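Local atomic coordinates of UDP-N-Acetylglucosamine 2-Epimerase (Thermus thermophilus, PDB entry 1V4V), a protein that probably interconverts UDP-N-acetylglucosamine and UDP-N-acetylmannosamine by inverting the sugar at C2. Residues Pro212-Val224 against Val243-Phe257. Numbering follows the deposited sequence. Where two conformers were deposited one is given.
Sequences PLLSDLAQALKRV and VREAVFPVLKGVRNF
Val250 fits as a knob into the hole formed by Ser215, Ala218, Gln219 and Lys222, where helices 214-224 and 243-251 run side by side in the same direction, their axes 8.1 Å apart and crossing at -27°. Its CG1, anti to the backbone N (chi1 176°), meets Ala218 CB and Gln219 CD. The glutamine chain bends at chi2 (-74°) and lays a face of its amide over the two methyls. CG2 lies 3.3 Å from Gln219 NE2. With an alanine here in place of Val250, the hole would probably be left partly unfilled and the Gln219 amide freer to turn. The backbones come closest at two small residues, Ser215 CA and Ala246 CA lying 4.8 Å apart; beside them Leu214 CB packs on Ala246 CB at 3.7 Å, while Leu214 CD1 reaches across Val243 to touch both of its methyls. Further along, Leu251 CD2 lies 3.7 Å from Ala218 O, and the same methyl sits over one face of the Phe257 ring, toward its rim. That ring turns its edge to the first helix, with CE1 3.6 Å from Leu221 O and CZ against Leu221 CB. Lys222 extends past Val254, its CG close to CG2 of that valine.

Polar links pass through water. One water joins Ser215 OG to Ala246 O, to which it donates; a second donates to Val250 O and, in the lysine conformer given, one of two deposited, accepts from Lys222 NZ. Val224 touches Phe233, and Val247 and Leu251 touch Tyr235, of strand 232-236, so both helices pack on the parallel sheet of one Rossmann-like domain of this GT-B fold. With no direct hydrogen bond between the segments, cohesion rests on apolar fit; water bridges, one dependent on the lysine conformer, add to it along one border.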
loop_
_atom_site.group_PDB
_atom_site.type_symbol
_atom_site.label_atom_id
_atom_site.label_comp_id
_atom_site.label_asym_id
_atom_site.label_seq_id
_atom_site.Cartn_x
_atom_site.Cartn_y
_atom_site.Cartn_z
ATOM N N PRO A 212 4.118 7.626 -43.195
ATOM C CA PRO A 212 4.249 8.326 -44.475
ATOM C C PRO A 212 5.665 8.513 -45.004
ATOM O O PRO A 212 5.847 8.967 -46.132
ATOM C CB PRO A 212 3.552 9.658 -44.204
ATOM C CG PRO A 212 3.901 9.910 -42.779
ATOM C CD PRO A 212 3.670 8.560 -42.143
ATOM N N LEU A 213 6.658 8.167 -44.189
ATOM C CA LEU A 213 8.056 8.294 -44.591
ATOM C C LEU A 213 8.626 6.927 -44.952
ATOM O O LEU A 213 9.750 6.825 -45.441
ATOM C CB LEU A 213 8.894 8.865 -43.442
ATOM C CG LEU A 213 8.434 10.143 -42.743
ATOM C CD1 LEU A 213 9.480 10.515 -41.687
ATOM C CD2 LEU A 213 8.262 11.266 -43.754
ATOM N N LEU A 214 7.845 5.878 -44.712
ATOM C CA LEU A 214 8.305 4.516 -44.971
ATOM C C LEU A 214 8.833 4.251 -46.368
ATOM O O LEU A 214 9.842 3.572 -46.520
ATOM C CB LEU A 214 7.201 3.508 -44.635
ATOM C CG LEU A 214 6.958 3.278 -43.141
ATOM C CD1 LEU A 214 5.875 2.221 -42.967
ATOM C CD2 LEU A 214 8.249 2.831 -42.461
ATOM N N SER A 215 8.160 4.771 -47.389
ATOM C CA SER A 215 8.626 4.557 -48.750
ATOM C C SER A 215 9.992 5.216 -48.956
ATOM O O SER A 215 10.900 4.607 -49.519
ATOM C CB SER A 215 7.615 5.108 -49.755
ATOM O OG SER A 215 8.028 4.821 -51.077
ATOM N N ASP A 216 10.136 6.462 -48.502
ATOM C CA ASP A 216 11.406 7.181 -48.628
ATOM C C ASP A 216 12.503 6.476 -47.821
ATOM O O ASP A 216 13.633 6.334 -48.289
ATOM C CB ASP A 216 11.272 8.637 -48.132
ATOM C CG ASP A 216 10.513 9.532 -49.100
ATOM O OD1 ASP A 216 10.211 9.094 -50.230
ATOM O OD2 ASP A 216 10.222 10.690 -48.730
ATOM N N LEU A 217 12.175 6.040 -46.607
ATOM C CA LEU A 217 13.158 5.359 -45.766
ATOM C C LEU A 217 13.519 3.991 -46.348
ATOM O O LEU A 217 14.667 3.560 -46.274
ATOM C CB LEU A 217 12.629 5.208 -44.337
ATOM C CG LEU A 217 12.478 6.524 -43.567
ATOM C CD1 LEU A 217 11.784 6.285 -42.241
ATOM C CD2 LEU A 217 13.858 7.145 -43.351
ATOM N N ALA A 218 12.537 3.308 -46.933
ATOM C CA ALA A 218 12.808 2.008 -47.537
ATOM C C ALA A 218 13.795 2.173 -48.685
ATOM O O ALA A 218 14.698 1.353 -48.857
ATOM C CB ALA A 218 11.508 1.375 -48.043
ATOM N N GLN A 219 13.627 3.233 -49.474
ATOM C CA GLN A 219 14.528 3.484 -50.595
ATOM C C GLN A 219 15.946 3.705 -50.084
ATOM O O GLN A 219 16.912 3.268 -50.705
ATOM C CB GLN A 219 14.084 4.713 -51.397
ATOM C CG GLN A 219 12.776 4.549 -52.162
ATOM C CD GLN A 219 12.910 3.672 -53.399
ATOM O OE1 GLN A 219 14.013 3.256 -53.774
ATOM N NE2 GLN A 219 11.780 3.394 -54.047
ATOM N N ALA A 220 16.070 4.390 -48.952
ATOM C CA ALA A 220 17.384 4.647 -48.379
ATOM C C ALA A 220 18.007 3.316 -47.955
ATOM O O ALA A 220 19.200 3.079 -48.165
ATOM C CB ALA A 220 17.265 5.585 -47.168
ATOM N N LEU A 221 17.196 2.444 -47.365
ATOM C CA LEU A 221 17.697 1.147 -46.923
ATOM C C LEU A 221 18.058 0.278 -48.131
ATOM O O LEU A 221 18.968 -0.548 -48.065
ATOM C CB LEU A 221 16.658 0.446 -46.042
ATOM C CG LEU A 221 16.373 1.144 -44.705
ATOM C CD1 LEU A 221 15.373 0.332 -43.911
ATOM C CD2 LEU A 221 17.664 1.312 -43.915
ATOM N N LYS A 222 17.340 0.470 -49.236
ATOM C CA LYS A 222 17.632 -0.278 -50.454
ATOM C C LYS A 222 19.029 0.139 -50.921
ATOM O O LYS A 222 19.830 -0.700 -51.342
ATOM C CB LYS A 222 16.596 0.037 -51.539
ATOM C CG LYS A 222 16.914 -0.604 -52.892
ATOM C CD LYS A 222 15.857 -0.260 -53.936
ATOM C CE LYS A 222 16.190 -0.882 -55.284
ATOM N NZ LYS A 222 15.272 -0.410 -56.365
ATOM N N ARG A 223 19.326 1.438 -50.841
ATOM C CA ARG A 223 20.645 1.934 -51.237
ATOM C C ARG A 223 21.726 1.315 -50.361
ATOM O O ARG A 223 22.808 0.966 -50.842
ATOM C CB ARG A 223 20.732 3.459 -51.105
ATOM C CG ARG A 223 20.054 4.244 -52.205
ATOM C CD ARG A 223 20.290 5.741 -52.006
ATOM N NE ARG A 223 21.668 6.134 -52.300
ATOM C CZ ARG A 223 22.186 7.317 -51.986
ATOM N NH1 ARG A 223 21.446 8.223 -51.360
ATOM N NH2 ARG A 223 23.438 7.606 -52.308
ATOM N N VAL A 224 21.440 1.199 -49.067
ATOM C CA VAL A 224 22.402 0.609 -48.145
ATOM C C VAL A 224 22.653 -0.848 -48.547
ATOM O O VAL A 224 23.797 -1.293 -48.638
ATOM C CB VAL A 224 21.886 0.643 -46.680
ATOM C CG1 VAL A 224 22.858 -0.099 -45.766
ATOM C CG2 VAL A 224 21.729 2.095 -46.214
ATOM N N VAL A 243 1.809 -0.093 -43.955
ATOM C CA VAL A 243 3.249 -0.319 -43.900
ATOM C C VAL A 243 3.721 -1.116 -45.110
ATOM O O VAL A 243 4.708 -0.764 -45.755
ATOM C CB VAL A 243 3.632 -1.104 -42.629
ATOM C CG1 VAL A 243 5.121 -1.442 -42.642
ATOM C CG2 VAL A 243 3.279 -0.293 -41.394
ATOM N N ARG A 244 3.007 -2.195 -45.419
ATOM C CA ARG A 244 3.381 -3.046 -46.537
ATOM C C ARG A 244 3.235 -2.382 -47.892
ATOM O O ARG A 244 4.044 -2.607 -48.784
ATOM C CB ARG A 244 2.582 -4.349 -46.473
ATOM C CG ARG A 244 2.795 -5.056 -45.144
ATOM C CD ARG A 244 2.623 -6.544 -45.237
ATOM N NE ARG A 244 3.237 -7.204 -44.090
ATOM C CZ ARG A 244 3.433 -8.514 -44.003
ATOM N NH1 ARG A 244 3.057 -9.306 -44.999
ATOM N NH2 ARG A 244 4.015 -9.028 -42.929
ATOM N N GLU A 245 2.213 -1.550 -48.058
ATOM C CA GLU A 245 2.039 -0.868 -49.334
ATOM C C GLU A 245 3.221 0.050 -49.597
ATOM O O GLU A 245 3.578 0.315 -50.745
ATOM C CB GLU A 245 0.748 -0.051 -49.334
ATOM C CG GLU A 245 -0.470 -0.852 -49.744
ATOM C CD GLU A 245 -1.735 -0.035 -49.680
ATOM O OE1 GLU A 245 -2.185 0.268 -48.553
ATOM O OE2 GLU A 245 -2.267 0.312 -50.756
ATOM N N ALA A 246 3.830 0.533 -48.519
ATOM C CA ALA A 246 4.968 1.432 -48.631
ATOM C C ALA A 246 6.291 0.704 -48.844
ATOM O O ALA A 246 7.066 1.066 -49.726
ATOM C CB ALA A 246 5.063 2.307 -47.379
ATOM N N VAL A 247 6.547 -0.326 -48.045
ATOM C CA VAL A 247 7.821 -1.040 -48.132
ATOM C C VAL A 247 7.958 -2.172 -49.151
ATOM O O VAL A 247 9.018 -2.335 -49.755
ATOM C CB VAL A 247 8.239 -1.561 -46.736
ATOM C CG1 VAL A 247 8.256 -0.403 -45.756
ATOM C CG2 VAL A 247 7.279 -2.635 -46.253
ATOM N N PHE A 248 6.903 -2.953 -49.354
ATOM C CA PHE A 248 6.978 -4.055 -50.314
ATOM C C PHE A 248 7.420 -3.658 -51.725
ATOM O O PHE A 248 8.335 -4.263 -52.283
ATOM C CB PHE A 248 5.631 -4.788 -50.368
ATOM C CG PHE A 248 5.512 -5.910 -49.377
ATOM C CD1 PHE A 248 6.049 -5.795 -48.101
ATOM C CD2 PHE A 248 4.848 -7.084 -49.717
ATOM C CE1 PHE A 248 5.933 -6.833 -47.178
ATOM C CE2 PHE A 248 4.726 -8.129 -48.801
ATOM C CZ PHE A 248 5.268 -8.003 -47.531
ATOM N N PRO A 249 6.785 -2.638 -52.325
ATOM C CA PRO A 249 7.195 -2.247 -53.679
ATOM C C PRO A 249 8.660 -1.822 -53.810
ATOM O O PRO A 249 9.255 -1.920 -54.888
ATOM C CB PRO A 249 6.217 -1.120 -54.022
ATOM C CG PRO A 249 5.874 -0.546 -52.686
ATOM C CD PRO A 249 5.690 -1.782 -51.843
ATOM N N VAL A 250 9.243 -1.363 -52.708
ATOM C CA VAL A 250 10.630 -0.925 -52.724
ATOM C C VAL A 250 11.625 -2.040 -52.412
ATOM O O VAL A 250 12.633 -2.188 -53.103
ATOM C CB VAL A 250 10.869 0.212 -51.698
ATOM C CG1 VAL A 250 12.344 0.582 -51.671
ATOM C CG2 VAL A 250 10.012 1.429 -52.047
ATOM N N LEU A 251 11.334 -2.829 -51.383
ATOM C CA LEU A 251 12.256 -3.873 -50.958
ATOM C C LEU A 251 12.059 -5.278 -51.517
ATOM O O LEU A 251 12.955 -6.106 -51.401
ATOM C CB LEU A 251 12.300 -3.919 -49.427
ATOM C CG LEU A 251 12.791 -2.609 -48.785
ATOM C CD1 LEU A 251 12.737 -2.728 -47.260
ATOM C CD2 LEU A 251 14.206 -2.298 -49.247
ATOM N N LYS A 252 10.895 -5.558 -52.101
ATOM C CA LYS A 252 10.675 -6.875 -52.702
ATOM C C LYS A 252 11.549 -6.915 -53.943
ATOM O O LYS A 252 11.561 -5.969 -54.728
ATOM C CB LYS A 252 9.215 -7.063 -53.127
ATOM C CG LYS A 252 8.276 -7.449 -52.009
ATOM C CD LYS A 252 8.543 -8.850 -51.503
ATOM C CE LYS A 252 7.567 -9.210 -50.393
ATOM N NZ LYS A 252 7.780 -10.579 -49.852
ATOM N N GLY A 253 12.281 -8.002 -54.128
ATOM C CA GLY A 253 13.126 -8.094 -55.296
ATOM C C GLY A 253 14.540 -7.610 -55.043
ATOM O O GLY A 253 15.390 -7.709 -55.926
ATOM N N VAL A 254 14.800 -7.054 -53.859
ATOM C CA VAL A 254 16.157 -6.615 -53.551
ATOM C C VAL A 254 16.861 -7.888 -53.101
ATOM O O VAL A 254 16.474 -8.506 -52.112
ATOM C CB VAL A 254 16.194 -5.562 -52.418
ATOM C CG1 VAL A 254 17.640 -5.269 -52.038
ATOM C CG2 VAL A 254 15.502 -4.282 -52.882
ATOM N N ARG A 255 17.881 -8.277 -53.857
ATOM C CA ARG A 255 18.640 -9.502 -53.631
ATOM C C ARG A 255 18.997 -9.873 -52.193
ATOM O O ARG A 255 18.766 -11.009 -51.774
ATOM C CB ARG A 255 19.925 -9.455 -54.467
ATOM C CG ARG A 255 20.468 -10.810 -54.875
ATOM C CD ARG A 255 21.782 -10.658 -55.629
ATOM N NE ARG A 255 21.743 -9.579 -56.619
ATOM C CZ ARG A 255 21.042 -9.603 -57.749
ATOM N NH1 ARG A 255 20.301 -10.659 -58.063
ATOM N NH2 ARG A 255 21.080 -8.564 -58.573
ATOM N N ASN A 256 19.567 -8.932 -51.441
ATOM C CA ASN A 256 19.977 -9.231 -50.071
ATOM C C ASN A 256 19.077 -8.715 -48.948
ATOM O O ASN A 256 19.524 -8.527 -47.812
ATOM C CB ASN A 256 21.429 -8.785 -49.846
ATOM C CG ASN A 256 21.640 -7.313 -50.114
ATOM O OD1 ASN A 256 20.900 -6.696 -50.882
ATOM N ND2 ASN A 256 22.674 -6.743 -49.497
ATOM N N PHE A 257 17.812 -8.486 -49.274
ATOM C CA PHE A 257 16.840 -8.088 -48.271
ATOM C C PHE A 257 15.888 -9.278 -48.133
ATOM O O PHE A 257 15.448 -9.859 -49.135
ATOM C CB PHE A 257 16.039 -6.857 -48.705
ATOM C CG PHE A 257 16.178 -5.681 -47.769
ATOM C CD1 PHE A 257 17.041 -4.632 -48.074
ATOM C CD2 PHE A 257 15.457 -5.634 -46.577
ATOM C CE1 PHE A 257 17.188 -3.547 -47.206
ATOM C CE2 PHE A 257 15.595 -4.553 -45.700
ATOM C CZ PHE A 257 16.463 -3.510 -46.017
HETATM O O HOH W 1 6.557 2.579 -51.768
HETATM O O HOH W 2 12.978 -1.751 -55.744
#